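PDB 1NPY: shikimate dehydrogenase-like protein HI_0607 from Haemophilus influenzae, which catalyses, in vitro and only weakly, the NADP(+)-dependent oxidation of shikimate to 3-dehydroshikimate, so that its biological substrate may be a different compound. Local coordinates for residues A[5-10]-A[33-38]; A[21-26]-A[261-266]; A[114-119]-A[229-234]; A[201-206]-A[223-228]; A[151-156]-A[165-170]. All coordinates share one frame; numbering follows the deposited sequence.

Contact 1 (A[5-10]-A[33-38]); sequences DTQLCM and LNFIYK
Gln-7 lays its CB over the middle of the Phe-35 ring, 3.9 Å from the centroid and almost on the ring normal, a CH-pi contact between two residues paired in register. The Gln-7 chain then bends at chi2 (127°) and carries its amide to the CE1-CZ rim, where OE1 lies 3.5 Å from Phe-35 CE1, the amide plane turned 41° from the ring. Cys-9 takes the edge of the same ring: SG stands in the ring plane, 3.7 Å from Phe-35 CE2, in a sulfur-aromatic contact. Two residues further along the strand, on the same sheet face, the Tyr-37 ring turns a face to the backbone of Met-10, with CA of Met-10 above its centre. Its other neighbours include His-24 of helix 19-31, stacked on it. Leu-8 and Ile-36 meet on the opposite sheet face through CD1 and CG1, 3.9 Å apart. At the start of the pairing, Thr-6 OG1 donates to Asn-34 OD1 (2.7 Å), the side chains crossing at about a right angle. Between the strands, Cys-9 N reaches Ile-36 O in a nearly straight 2.9 Å bond, one rung of a parallel ladder. These neighbouring parallel strands, linked by helix 19-31, form a beta-alpha-beta unit of the substrate-binding domain.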
# COMPACT_ATOMS: atom_id res chain seq x y z
N ASP A 5 11.34 14.97 -25.47
CA ASP A 5 12.20 14.47 -24.40
C ASP A 5 11.43 14.24 -23.10
O ASP A 5 12.01 13.76 -22.13
CB ASP A 5 13.37 15.42 -24.12
CG ASP A 5 14.35 15.50 -25.27
OD1 ASP A 5 14.74 14.44 -25.82
OD2 ASP A 5 14.77 16.63 -25.61
N THR A 6 10.14 14.57 -23.11
CA THR A 6 9.31 14.37 -21.92
C THR A 6 9.26 12.87 -21.64
O THR A 6 9.04 12.06 -22.55
CB THR A 6 7.88 14.85 -22.21
OG1 THR A 6 7.89 16.25 -22.51
CG2 THR A 6 6.96 14.71 -21.00
N GLN A 7 9.47 12.51 -20.38
CA GLN A 7 9.39 11.11 -20.00
C GLN A 7 7.95 10.75 -19.61
O GLN A 7 7.31 11.51 -18.91
CB GLN A 7 10.37 10.81 -18.88
CG GLN A 7 11.80 11.01 -19.41
CD GLN A 7 12.69 11.94 -18.59
OE1 GLN A 7 13.46 11.46 -17.76
NE2 GLN A 7 12.63 13.26 -18.86
N LEU A 8 7.47 9.59 -20.05
CA LEU A 8 6.15 9.10 -19.65
C LEU A 8 6.28 8.12 -18.49
O LEU A 8 7.06 7.15 -18.54
CB LEU A 8 5.44 8.44 -20.81
CG LEU A 8 4.09 7.79 -20.52
CD1 LEU A 8 3.05 8.77 -20.04
CD2 LEU A 8 3.62 7.05 -21.77
N CYS A 9 5.52 8.37 -17.43
CA CYS A 9 5.32 7.40 -16.38
C CYS A 9 3.83 7.07 -16.41
O CYS A 9 3.02 7.84 -16.96
CB CYS A 9 5.72 7.90 -15.00
SG CYS A 9 7.52 8.06 -14.87
N MET A 10 3.51 5.90 -15.89
CA MET A 10 2.17 5.36 -16.12
C MET A 10 1.73 4.33 -15.10
O MET A 10 2.48 3.99 -14.17
CB MET A 10 2.17 4.72 -17.51
CG MET A 10 3.06 3.50 -17.71
SD MET A 10 2.86 2.77 -19.33
CE MET A 10 1.47 1.72 -18.99
N LEU A 33 9.72 19.22 -13.54
CA LEU A 33 10.15 17.99 -14.20
C LEU A 33 9.46 17.74 -15.54
O LEU A 33 8.25 17.89 -15.66
CB LEU A 33 9.86 16.79 -13.32
CG LEU A 33 10.77 16.59 -12.12
CD1 LEU A 33 10.16 15.81 -10.99
CD2 LEU A 33 12.06 15.89 -12.56
N ASN A 34 10.26 17.40 -16.54
CA ASN A 34 9.75 17.14 -17.88
C ASN A 34 9.27 15.70 -18.03
O ASN A 34 9.92 14.85 -18.66
CB ASN A 34 10.84 17.41 -18.92
CG ASN A 34 10.29 17.42 -20.34
OD1 ASN A 34 9.08 17.59 -20.53
ND2 ASN A 34 11.17 17.28 -21.32
N PHE A 35 8.14 15.47 -17.37
CA PHE A 35 7.50 14.17 -17.18
C PHE A 35 6.00 14.40 -17.34
O PHE A 35 5.50 15.49 -17.01
CB PHE A 35 7.71 13.63 -15.77
CG PHE A 35 8.98 12.86 -15.52
CD1 PHE A 35 10.23 13.48 -15.53
CD2 PHE A 35 8.93 11.51 -15.18
CE1 PHE A 35 11.38 12.77 -15.27
CE2 PHE A 35 10.06 10.80 -14.91
CZ PHE A 35 11.29 11.42 -14.97
N ILE A 36 5.30 13.38 -17.82
CA ILE A 36 3.84 13.26 -17.77
C ILE A 36 3.45 11.88 -17.28
O ILE A 36 4.21 10.91 -17.39
CB ILE A 36 3.18 13.51 -19.13
CG1 ILE A 36 3.75 12.58 -20.20
CG2 ILE A 36 3.30 14.96 -19.50
CD1 ILE A 36 2.93 12.49 -21.50
N TYR A 37 2.26 11.79 -16.67
CA TYR A 37 1.76 10.53 -16.15
C TYR A 37 0.38 10.24 -16.75
O TYR A 37 -0.43 11.16 -16.88
CB TYR A 37 1.57 10.62 -14.64
CG TYR A 37 1.40 9.30 -13.91
CD1 TYR A 37 2.48 8.70 -13.26
CD2 TYR A 37 0.17 8.64 -13.84
CE1 TYR A 37 2.36 7.52 -12.56
CE2 TYR A 37 0.03 7.46 -13.12
CZ TYR A 37 1.13 6.92 -12.46
OH TYR A 37 1.05 5.76 -11.72
N LYS A 38 0.14 8.99 -17.12
CA LYS A 38 -1.21 8.57 -17.48
C LYS A 38 -1.50 7.13 -17.08
O LYS A 38 -0.64 6.26 -17.18
CB LYS A 38 -1.43 8.72 -18.99
CG LYS A 38 -2.91 8.74 -19.36
CD LYS A 38 -3.11 8.76 -20.86
CE LYS A 38 -3.47 7.38 -21.38
NZ LYS A 38 -4.83 6.92 -20.94

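Contact 2 (A[21-26]-A[261-266]); sequences TTFHNY and AEAAAF
Helix 19-31, the connecting helix of the first beta-alpha-beta unit, packs here against the C-terminal helix 257-268, the two short segments running roughly antiparallel at 146° with axes 8.6 Å apart. Tyr-26 and Phe-266 carry much of the interface. Their rings lie at an oblique 35°, centroids 4.7 Å apart, and Tyr-26 CD1 sits above the rim of one Phe-266 face, 3.5 Å from Phe-266 CD2. Thr-22, one turn earlier, brings its methyl CG2 to the same carbon, CD2 of Phe-266, also at 3.5 Å; its hydroxyl turns back to Asn-18 O within its own helix. The substrate-binding domain, to which helix 19-31 belongs, is thus joined to the last helix of the chain by an apolar seam with no hydrogen bond between the segments. Ala-263 fits its small CB between two aromatic side chains, 3.6 Å from both Phe-23 CE1 and Tyr-26 CD2. Phe-23 has CG anti to its own N (chi1 -177°), which directs the ring along the partner helix, its edge facing Ala-264 N. Ala-243 and Val-244 of helix 235-251 also touch Phe-23. At the phenol end of Tyr-26, OH rests 3.5 Å from Glu-262 CB, the ring steeply inclined to the carboxylate plane.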
# COMPACT_ATOMS: atom_id res chain seq x y z
N THR A 21 -2.74 9.83 -11.93
CA THR A 21 -2.65 10.81 -13.01
C THR A 21 -2.77 12.23 -12.44
O THR A 21 -2.00 13.12 -12.80
CB THR A 21 -3.70 10.54 -14.10
OG1 THR A 21 -3.52 9.21 -14.60
CG2 THR A 21 -3.55 11.44 -15.30
N THR A 22 -3.68 12.44 -11.50
CA THR A 22 -3.82 13.77 -10.90
C THR A 22 -2.61 14.18 -10.06
O THR A 22 -2.00 15.23 -10.25
CB THR A 22 -5.11 13.80 -10.08
OG1 THR A 22 -6.22 13.54 -10.96
CG2 THR A 22 -5.39 15.19 -9.55
N PHE A 23 -2.21 13.25 -9.19
CA PHE A 23 -1.17 13.43 -8.18
C PHE A 23 0.19 13.60 -8.82
O PHE A 23 0.91 14.55 -8.51
CB PHE A 23 -1.18 12.19 -7.28
CG PHE A 23 -0.23 12.22 -6.12
CD1 PHE A 23 -0.58 12.85 -4.94
CD2 PHE A 23 0.99 11.57 -6.17
CE1 PHE A 23 0.29 12.85 -3.84
CE2 PHE A 23 1.83 11.54 -5.07
CZ PHE A 23 1.50 12.23 -3.91
N HIS A 24 0.58 12.66 -9.69
CA HIS A 24 1.92 12.76 -10.26
C HIS A 24 2.11 13.99 -11.18
O HIS A 24 3.13 14.69 -11.15
CB HIS A 24 2.29 11.47 -11.01
CG HIS A 24 2.58 10.30 -10.11
ND1 HIS A 24 1.60 9.42 -9.69
CD2 HIS A 24 3.75 9.81 -9.66
CE1 HIS A 24 2.16 8.49 -8.94
NE2 HIS A 24 3.47 8.69 -8.92
N ASN A 25 1.12 14.27 -12.02
CA ASN A 25 1.20 15.41 -12.91
C ASN A 25 1.26 16.74 -12.16
O ASN A 25 2.04 17.63 -12.53
CB ASN A 25 0.07 15.43 -13.96
CG ASN A 25 0.26 14.37 -15.05
OD1 ASN A 25 -0.63 13.54 -15.28
ND2 ASN A 25 1.41 14.37 -15.70
N TYR A 26 0.53 16.85 -11.06
CA TYR A 26 0.67 18.03 -10.21
C TYR A 26 2.10 18.23 -9.72
O TYR A 26 2.65 19.35 -9.79
CB TYR A 26 -0.29 17.91 -9.04
CG TYR A 26 -0.31 19.11 -8.11
CD1 TYR A 26 -1.10 20.22 -8.36
CD2 TYR A 26 0.47 19.10 -6.96
CE1 TYR A 26 -1.13 21.32 -7.48
CE2 TYR A 26 0.45 20.18 -6.08
CZ TYR A 26 -0.34 21.27 -6.34
OH TYR A 26 -0.35 22.33 -5.44
N ALA A 261 1.37 17.18 0.59
CA ALA A 261 0.06 17.45 1.15
C ALA A 261 -0.81 18.20 0.14
O ALA A 261 -2.00 17.90 0.01
CB ALA A 261 0.15 18.17 2.48
N GLU A 262 -0.26 19.17 -0.59
CA GLU A 262 -1.03 19.86 -1.62
C GLU A 262 -1.46 18.92 -2.75
O GLU A 262 -2.59 18.98 -3.21
CB GLU A 262 -0.24 21.03 -2.19
CG GLU A 262 0.01 22.11 -1.16
CD GLU A 262 0.76 23.27 -1.76
OE1 GLU A 262 0.10 24.23 -2.22
OE2 GLU A 262 2.00 23.18 -1.85
N ALA A 263 -0.54 18.06 -3.17
CA ALA A 263 -0.84 17.08 -4.21
C ALA A 263 -1.93 16.09 -3.79
O ALA A 263 -2.83 15.80 -4.58
CB ALA A 263 0.44 16.34 -4.62
N ALA A 264 -1.88 15.64 -2.54
CA ALA A 264 -2.82 14.67 -2.00
C ALA A 264 -4.20 15.32 -1.95
O ALA A 264 -5.19 14.67 -2.32
CB ALA A 264 -2.37 14.22 -0.62
N ALA A 265 -4.23 16.60 -1.57
CA ALA A 265 -5.49 17.35 -1.49
C ALA A 265 -6.07 17.59 -2.88
O ALA A 265 -7.30 17.55 -3.08
CB ALA A 265 -5.29 18.67 -0.74
N PHE A 266 -5.18 17.80 -3.85
CA PHE A 266 -5.55 18.05 -5.23
C PHE A 266 -6.17 16.80 -5.85
O PHE A 266 -7.12 16.95 -6.63
CB PHE A 266 -4.31 18.47 -6.01
CG PHE A 266 -4.56 18.89 -7.43
CD1 PHE A 266 -5.29 20.03 -7.71
CD2 PHE A 266 -3.96 18.21 -8.48
CE1 PHE A 266 -5.46 20.46 -9.01
CE2 PHE A 266 -4.14 18.64 -9.78
CZ PHE A 266 -4.89 19.74 -10.04

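Contact 3 (A[114-119]-A[229-234]); sequences YHLNKN and GKQTIS
Ile-233 covers one face of the Tyr-114 ring. Its CG1 stands 3.8 Å from the ring centroid, only 6° off the normal, so that a methylene hydrogen can meet the pi cloud, and its CD1 continues toward the CB side of the ring, 3.7 Å from Tyr-114 CD2. The isoleucine and tyrosine side chains run alongside each other, pointing opposite ways. Gln-231, two residues earlier on the strand, points the same way as Ile-233: its chain is fully extended (chi1 -179°) and brings NE2 to 3.5 Å from Tyr-114 CB and 3.3 Å from Leu-116 CD2. The amide plane is inclined 49° to the tyrosine ring. Leu-116 also reaches Ile-233, more loosely, CD1 to CD1 at 4.4 Å.

In the next shell, a Schellman motif with His-115 as its positive-phi residue ends helix 102-113 and turns the chain so that Leu-116 can also reach Gln-231. Strand 231-233 is fixed by backbone hydrogen bonds to strand 208-211, whose Val-208 touches both Leu-116 and Gln-231. Thr-232 faces away, onto helix 220-227. Past the strand, Ser-234 caps the start of helix 235-251 through Ala-236 N. With no hydrogen bond between the segments, the loop is held against the edge strand of the nucleotide-binding sheet by apolar and CH-pi contact, the Gln-231 amide nitrogen packing against carbon atoms.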
# COMPACT_ATOMS: atom_id res chain seq x y z
N TYR A 114 5.88 6.23 13.16
CA TYR A 114 5.07 6.25 14.37
C TYR A 114 5.77 5.59 15.57
O TYR A 114 5.17 5.41 16.64
CB TYR A 114 3.71 5.61 14.06
CG TYR A 114 2.77 6.54 13.33
CD1 TYR A 114 1.97 7.42 14.05
CD2 TYR A 114 2.74 6.59 11.95
CE1 TYR A 114 1.13 8.30 13.41
CE2 TYR A 114 1.92 7.47 11.29
CZ TYR A 114 1.11 8.31 12.03
OH TYR A 114 0.27 9.20 11.41
N HIS A 115 7.03 5.21 15.39
CA HIS A 115 7.84 4.59 16.44
C HIS A 115 7.11 3.43 17.11
O HIS A 115 7.03 3.32 18.34
CB HIS A 115 8.25 5.63 17.47
CG HIS A 115 8.88 6.84 16.88
ND1 HIS A 115 10.08 6.80 16.20
CD2 HIS A 115 8.50 8.14 16.90
CE1 HIS A 115 10.40 8.02 15.82
NE2 HIS A 115 9.46 8.85 16.23
N LEU A 116 6.53 2.55 16.30
CA LEU A 116 5.81 1.43 16.88
C LEU A 116 6.85 0.53 17.53
O LEU A 116 7.93 0.35 16.99
CB LEU A 116 5.03 0.64 15.82
CG LEU A 116 4.00 1.52 15.10
CD1 LEU A 116 3.09 0.67 14.24
CD2 LEU A 116 3.14 2.36 16.05
N ASN A 117 6.47 -0.03 18.66
CA ASN A 117 7.33 -0.80 19.56
C ASN A 117 7.33 -2.26 19.13
O ASN A 117 6.30 -2.93 19.23
CB ASN A 117 6.67 -0.67 20.94
CG ASN A 117 7.41 -1.40 22.04
OD1 ASN A 117 7.01 -1.31 23.21
ND2 ASN A 117 8.49 -2.08 21.70
N LYS A 118 8.46 -2.77 18.62
CA LYS A 118 8.53 -4.15 18.14
C LYS A 118 8.21 -5.20 19.21
O LYS A 118 7.95 -6.35 18.88
CB LYS A 118 9.88 -4.47 17.50
CG LYS A 118 11.06 -4.50 18.48
CD LYS A 118 12.36 -4.88 17.83
CE LYS A 118 13.44 -5.24 18.86
NZ LYS A 118 13.04 -6.12 20.01
N ASN A 119 8.21 -4.82 20.48
CA ASN A 119 7.85 -5.74 21.55
C ASN A 119 6.35 -5.81 21.80
O ASN A 119 5.86 -6.62 22.58
CB ASN A 119 8.56 -5.33 22.83
CG ASN A 119 10.06 -5.50 22.71
OD1 ASN A 119 10.52 -6.53 22.24
ND2 ASN A 119 10.82 -4.47 23.10
N GLY A 229 -8.74 8.39 22.48
CA GLY A 229 -7.41 8.97 22.57
C GLY A 229 -6.26 8.06 22.24
O GLY A 229 -5.15 8.21 22.77
N LYS A 230 -6.50 7.12 21.32
CA LYS A 230 -5.47 6.19 20.90
C LYS A 230 -4.73 6.80 19.70
O LYS A 230 -5.23 7.72 19.06
CB LYS A 230 -6.13 4.87 20.48
CG LYS A 230 -7.08 4.24 21.49
CD LYS A 230 -6.40 4.08 22.84
CE LYS A 230 -7.14 3.24 23.85
NZ LYS A 230 -6.29 2.93 25.04
N GLN A 231 -3.53 6.30 19.41
CA GLN A 231 -2.79 6.69 18.22
C GLN A 231 -3.47 6.06 17.02
O GLN A 231 -3.89 4.91 17.11
CB GLN A 231 -1.36 6.18 18.34
CG GLN A 231 -0.47 6.53 17.17
CD GLN A 231 0.97 6.12 17.42
OE1 GLN A 231 1.65 6.71 18.26
NE2 GLN A 231 1.42 5.10 16.71
N THR A 232 -3.64 6.81 15.94
CA THR A 232 -4.18 6.26 14.70
C THR A 232 -3.31 6.50 13.48
O THR A 232 -2.63 7.52 13.36
CB THR A 232 -5.56 6.81 14.37
OG1 THR A 232 -5.51 8.22 14.16
CG2 THR A 232 -6.55 6.59 15.47
N ILE A 233 -3.33 5.51 12.59
CA ILE A 233 -2.69 5.53 11.28
C ILE A 233 -3.77 5.17 10.25
O ILE A 233 -4.42 4.15 10.42
CB ILE A 233 -1.54 4.51 11.20
CG1 ILE A 233 -0.62 4.70 12.40
CG2 ILE A 233 -0.72 4.68 9.90
CD1 ILE A 233 0.51 3.73 12.42
N SER A 234 -3.97 6.01 9.24
CA SER A 234 -5.11 5.87 8.34
C SER A 234 -4.61 5.39 6.99
O SER A 234 -3.44 5.56 6.68
CB SER A 234 -5.78 7.25 8.20
OG SER A 234 -6.35 7.36 6.92

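Contact 4 (A[201-206]-A[223-228]); sequences AFIDNA and RYAQAR
Tyr-224 OH gives its proton to Asp-204 OD1 in a short 2.6 Å hydrogen bond, meeting the oxygen on the syn side and 19° out of the carboxylate plane. The carboxylate and the ring are turned obliquely against each other. OD1 has a second, weaker partner in Arg-228: NE lies 3.8 Å from Asp-204 OD1, a long salt bridge in which the oxygen stands well out of the guanidinium plane, so charge alone acts and no N-H is aimed at it. That positive charge would probably still steady the carboxylate. The first torsion of Arg-228 sets its CG over the rim of one Tyr-224 face, and the bend at chi2 (-65°) keeps NE near the acid. At the CD2 edge of the ring, Ile-203 packs with its CB close to the ring plane and its CG2 3.7 Å from Tyr-224 CD2. The same methyl, Ile-203 CG2, touches Ala-225 CB at 4.0 Å. Backbone acceptors near the end of the first helix are used too, since Lys-230 NZ bonds Asp-204 O and Ala-206 O. Helices 200-205 and 220-227, their short segments crossing at -48° with axes 9.6 Å apart, flank strand 208-211 in sequence and pack beside each other on the parallel sheet of the Rossmann-type domain.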
# COMPACT_ATOMS: atom_id res chain seq x y z
N ALA A 201 -14.24 -2.94 23.00
CA ALA A 201 -13.48 -3.40 24.16
C ALA A 201 -12.02 -3.66 23.79
O ALA A 201 -11.10 -3.47 24.58
CB ALA A 201 -14.10 -4.66 24.72
N PHE A 202 -11.83 -4.15 22.57
CA PHE A 202 -10.49 -4.38 22.07
C PHE A 202 -9.71 -3.09 21.81
O PHE A 202 -8.54 -2.95 22.19
CB PHE A 202 -10.61 -5.20 20.79
CG PHE A 202 -9.74 -6.40 20.79
CD1 PHE A 202 -10.14 -7.54 21.44
CD2 PHE A 202 -8.51 -6.35 20.16
CE1 PHE A 202 -9.32 -8.66 21.44
CE2 PHE A 202 -7.69 -7.45 20.17
CZ PHE A 202 -8.09 -8.61 20.81
N ILE A 203 -10.36 -2.16 21.13
CA ILE A 203 -9.79 -0.85 20.86
C ILE A 203 -9.44 -0.14 22.16
O ILE A 203 -8.39 0.48 22.26
CB ILE A 203 -10.74 0.02 20.01
CG1 ILE A 203 -11.10 -0.74 18.72
CG2 ILE A 203 -10.15 1.40 19.76
CD1 ILE A 203 -12.26 -0.20 17.90
N ASP A 204 -10.31 -0.25 23.16
CA ASP A 204 -10.07 0.41 24.46
C ASP A 204 -8.75 -0.05 25.07
O ASP A 204 -8.09 0.73 25.77
CB ASP A 204 -11.16 0.04 25.47
CG ASP A 204 -12.50 0.71 25.24
OD1 ASP A 204 -12.58 1.73 24.54
OD2 ASP A 204 -13.54 0.29 25.80
N ASN A 205 -8.46 -1.33 24.89
CA ASN A 205 -7.31 -1.99 25.50
C ASN A 205 -6.03 -1.89 24.66
O ASN A 205 -4.95 -2.32 25.10
CB ASN A 205 -7.65 -3.44 25.78
CG ASN A 205 -8.63 -3.57 26.91
OD1 ASN A 205 -9.56 -4.38 26.85
ND2 ASN A 205 -8.47 -2.74 27.93
N ALA A 206 -6.16 -1.32 23.47
CA ALA A 206 -5.03 -1.20 22.56
C ALA A 206 -4.44 0.19 22.72
O ALA A 206 -5.01 1.04 23.39
CB ALA A 206 -5.52 -1.47 21.13
N ARG A 223 -12.52 6.26 14.07
CA ARG A 223 -13.28 7.24 14.85
C ARG A 223 -13.35 6.87 16.32
O ARG A 223 -13.15 7.72 17.19
CB ARG A 223 -14.71 7.35 14.32
CG ARG A 223 -14.94 8.33 13.19
CD ARG A 223 -16.15 9.24 13.48
NE ARG A 223 -16.21 10.45 12.67
CZ ARG A 223 -16.57 10.43 11.40
NH1 ARG A 223 -16.92 9.27 10.86
NH2 ARG A 223 -16.62 11.52 10.67
N TYR A 224 -13.67 5.60 16.61
CA TYR A 224 -13.70 5.14 18.00
C TYR A 224 -12.32 5.20 18.66
O TYR A 224 -12.20 5.69 19.78
CB TYR A 224 -14.33 3.76 18.13
CG TYR A 224 -14.51 3.36 19.58
CD1 TYR A 224 -15.56 3.88 20.34
CD2 TYR A 224 -13.62 2.51 20.21
CE1 TYR A 224 -15.68 3.60 21.68
CE2 TYR A 224 -13.75 2.19 21.55
CZ TYR A 224 -14.80 2.73 22.28
OH TYR A 224 -14.95 2.41 23.61
N ALA A 225 -11.27 4.81 17.94
CA ALA A 225 -9.92 4.95 18.49
C ALA A 225 -9.61 6.40 18.87
O ALA A 225 -8.98 6.68 19.90
CB ALA A 225 -8.91 4.44 17.48
N GLN A 226 -10.01 7.33 18.00
CA GLN A 226 -9.81 8.74 18.29
C GLN A 226 -10.63 9.22 19.48
O GLN A 226 -10.18 10.07 20.26
CB GLN A 226 -10.13 9.60 17.07
CG GLN A 226 -9.13 9.41 15.96
CD GLN A 226 -9.48 10.17 14.71
OE1 GLN A 226 -10.63 10.54 14.52
NE2 GLN A 226 -8.51 10.31 13.81
N ALA A 227 -11.84 8.69 19.62
CA ALA A 227 -12.70 9.03 20.74
C ALA A 227 -12.17 8.50 22.07
O ALA A 227 -12.61 8.95 23.13
CB ALA A 227 -14.10 8.47 20.49
N ARG A 228 -11.27 7.53 22.00
CA ARG A 228 -10.62 6.99 23.19
C ARG A 228 -9.18 7.47 23.33
O ARG A 228 -8.49 6.99 24.22
CB ARG A 228 -10.68 5.46 23.20
CG ARG A 228 -12.10 4.90 23.23
CD ARG A 228 -12.79 5.29 24.52
NE ARG A 228 -14.23 5.14 24.41
CZ ARG A 228 -15.06 5.07 25.45
NH1 ARG A 228 -14.59 5.18 26.70
NH2 ARG A 228 -16.36 4.91 25.23

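Contact 5 (A[151-156]-A[165-170]); sequences RNVKTG and YAYINS
The ring of Tyr-167 has the carbonyl oxygen of Val-153 over one face, centred 4.3 Å above the plane, while Gly-156 approaches obliquely, its C 3.6 Å from Tyr-167 CD1. Both belong to the first turn of helix 153-163, so the ring lies against the start of the helix that links strands 146-149 and 166-168 in a beta-alpha-beta unit of the Rossmann-type domain. At Gly-156 the ring meets bare backbone, CA and C, with no side chain in the way. A chi1 of 170° swings the Tyr-167 ring off the edge strand and across to the helix, where Gln-157 and Ala-160 also touch it.

Val-153 crosses the tyrosine at about a right angle, and its CG1 lies 4.2 Å from Tyr-167 CE2. Tyr-167 OH is hydrogen-bonded to Ala-150 O, just before the helix segment, and Asn-169 OD1 lies 2.8 Å from Tyr-167 OH. Asn-152 is the N-cap residue, and its carbonyl accepts the N-H of Gly-156. Lys-154, in the same turn, belongs to the probable NADP(+) site, as judged from relatives, and its CB points away from the strand. Beside the phenol, Val-153 CG2 packs 3.3 Å from Tyr-167 OH and 3.6 Å from Asn-169 OD1.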
# COMPACT_ATOMS: atom_id res chain seq x y z
N ARG A 151 -11.38 -14.49 8.58
CA ARG A 151 -12.44 -15.45 8.32
C ARG A 151 -12.06 -16.53 7.30
O ARG A 151 -12.60 -17.63 7.38
CB ARG A 151 -13.73 -14.72 7.96
CG ARG A 151 -13.68 -13.94 6.67
CD ARG A 151 -15.00 -13.26 6.35
NE ARG A 151 -14.81 -12.30 5.26
CZ ARG A 151 -14.70 -12.61 3.98
NH1 ARG A 151 -14.80 -13.87 3.57
NH2 ARG A 151 -14.54 -11.64 3.08
N ASN A 152 -11.15 -16.25 6.37
CA ASN A 152 -10.60 -17.26 5.47
C ASN A 152 -9.51 -18.05 6.21
O ASN A 152 -8.37 -17.61 6.32
CB ASN A 152 -10.02 -16.65 4.19
CG ASN A 152 -9.74 -17.69 3.10
OD1 ASN A 152 -10.11 -17.48 1.95
ND2 ASN A 152 -9.10 -18.80 3.45
N VAL A 153 -9.89 -19.22 6.71
CA VAL A 153 -9.02 -20.03 7.56
C VAL A 153 -7.76 -20.52 6.85
O VAL A 153 -6.67 -20.50 7.43
CB VAL A 153 -9.82 -21.24 8.12
CG1 VAL A 153 -8.89 -22.20 8.83
CG2 VAL A 153 -10.94 -20.78 9.04
N LYS A 154 -7.87 -20.97 5.61
CA LYS A 154 -6.71 -21.58 4.97
C LYS A 154 -5.70 -20.49 4.63
O LYS A 154 -4.51 -20.67 4.82
CB LYS A 154 -7.10 -22.40 3.73
CG LYS A 154 -7.52 -23.84 4.07
CD LYS A 154 -7.44 -24.76 2.85
CE LYS A 154 -7.57 -26.23 3.22
NZ LYS A 154 -6.29 -26.99 3.05
N THR A 155 -6.19 -19.38 4.10
CA THR A 155 -5.32 -18.26 3.75
C THR A 155 -4.74 -17.63 5.00
O THR A 155 -3.55 -17.29 5.04
CB THR A 155 -6.08 -17.20 2.93
OG1 THR A 155 -6.69 -17.82 1.79
CG2 THR A 155 -5.13 -16.17 2.35
N GLY A 156 -5.56 -17.48 6.03
CA GLY A 156 -5.06 -17.04 7.32
C GLY A 156 -3.93 -17.88 7.88
O GLY A 156 -2.91 -17.36 8.32
N TYR A 165 4.13 -16.60 12.25
CA TYR A 165 3.19 -16.04 13.21
C TYR A 165 2.08 -17.02 13.53
O TYR A 165 2.13 -18.18 13.13
CB TYR A 165 2.64 -14.76 12.58
CG TYR A 165 3.59 -13.60 12.55
CD1 TYR A 165 4.41 -13.28 13.63
CD2 TYR A 165 3.61 -12.75 11.44
CE1 TYR A 165 5.23 -12.16 13.60
CE2 TYR A 165 4.42 -11.63 11.41
CZ TYR A 165 5.23 -11.35 12.47
OH TYR A 165 5.96 -10.18 12.41
N ALA A 166 1.05 -16.59 14.25
CA ALA A 166 -0.06 -17.49 14.56
C ALA A 166 -1.35 -16.97 13.95
O ALA A 166 -1.50 -15.77 13.74
CB ALA A 166 -0.17 -17.64 16.08
N TYR A 167 -2.26 -17.91 13.71
CA TYR A 167 -3.59 -17.65 13.20
C TYR A 167 -4.63 -17.86 14.29
O TYR A 167 -4.54 -18.84 15.04
CB TYR A 167 -3.91 -18.56 12.01
CG TYR A 167 -5.35 -18.51 11.60
CD1 TYR A 167 -5.85 -17.44 10.86
CD2 TYR A 167 -6.24 -19.50 12.01
CE1 TYR A 167 -7.17 -17.37 10.52
CE2 TYR A 167 -7.57 -19.43 11.67
CZ TYR A 167 -8.03 -18.37 10.94
OH TYR A 167 -9.36 -18.28 10.60
N ILE A 168 -5.61 -16.96 14.34
CA ILE A 168 -6.77 -17.11 15.21
C ILE A 168 -8.07 -16.90 14.44
O ILE A 168 -8.18 -16.02 13.58
CB ILE A 168 -6.70 -16.16 16.44
CG1 ILE A 168 -6.60 -14.69 16.00
CG2 ILE A 168 -5.54 -16.57 17.30
CD1 ILE A 168 -6.55 -13.69 17.16
N ASN A 169 -9.05 -17.74 14.72
CA ASN A 169 -10.36 -17.61 14.09
C ASN A 169 -11.28 -16.73 14.93
O ASN A 169 -12.36 -16.40 14.45
CB ASN A 169 -10.98 -18.98 13.79
CG ASN A 169 -12.14 -18.90 12.81
OD1 ASN A 169 -11.98 -18.51 11.65
ND2 ASN A 169 -13.33 -19.27 13.28
N SER A 170 -10.87 -16.30 16.12
CA SER A 170 -11.63 -15.30 16.87
C SER A 170 -10.84 -14.52 17.92
O SER A 170 -9.71 -14.88 18.27
CB SER A 170 -12.84 -15.96 17.54
OG SER A 170 -12.42 -17.04 18.34

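In the fold
The five contacts fall into two groups. Contacts 1 and 2 share helix 19-31 and touch, their centres about 15 Å apart, in the part that holds the mixed sheet. Contacts 3, 4 and 5 belong to the parallel sheet, about 27 to 44 Å away by centres. Contacts 3 and 4 touch through Lys-230, about 12 Å between centres, whereas contacts 3 and 5 reach opposite outermost strands of that sheet, 231-233 and 166-168. Contact 2 spans nearly the whole chain and encloses 3, 4 and 5 in sequence, bringing the C-terminal helix back onto the substrate-binding domain after the nucleotide-binding domain has been completed.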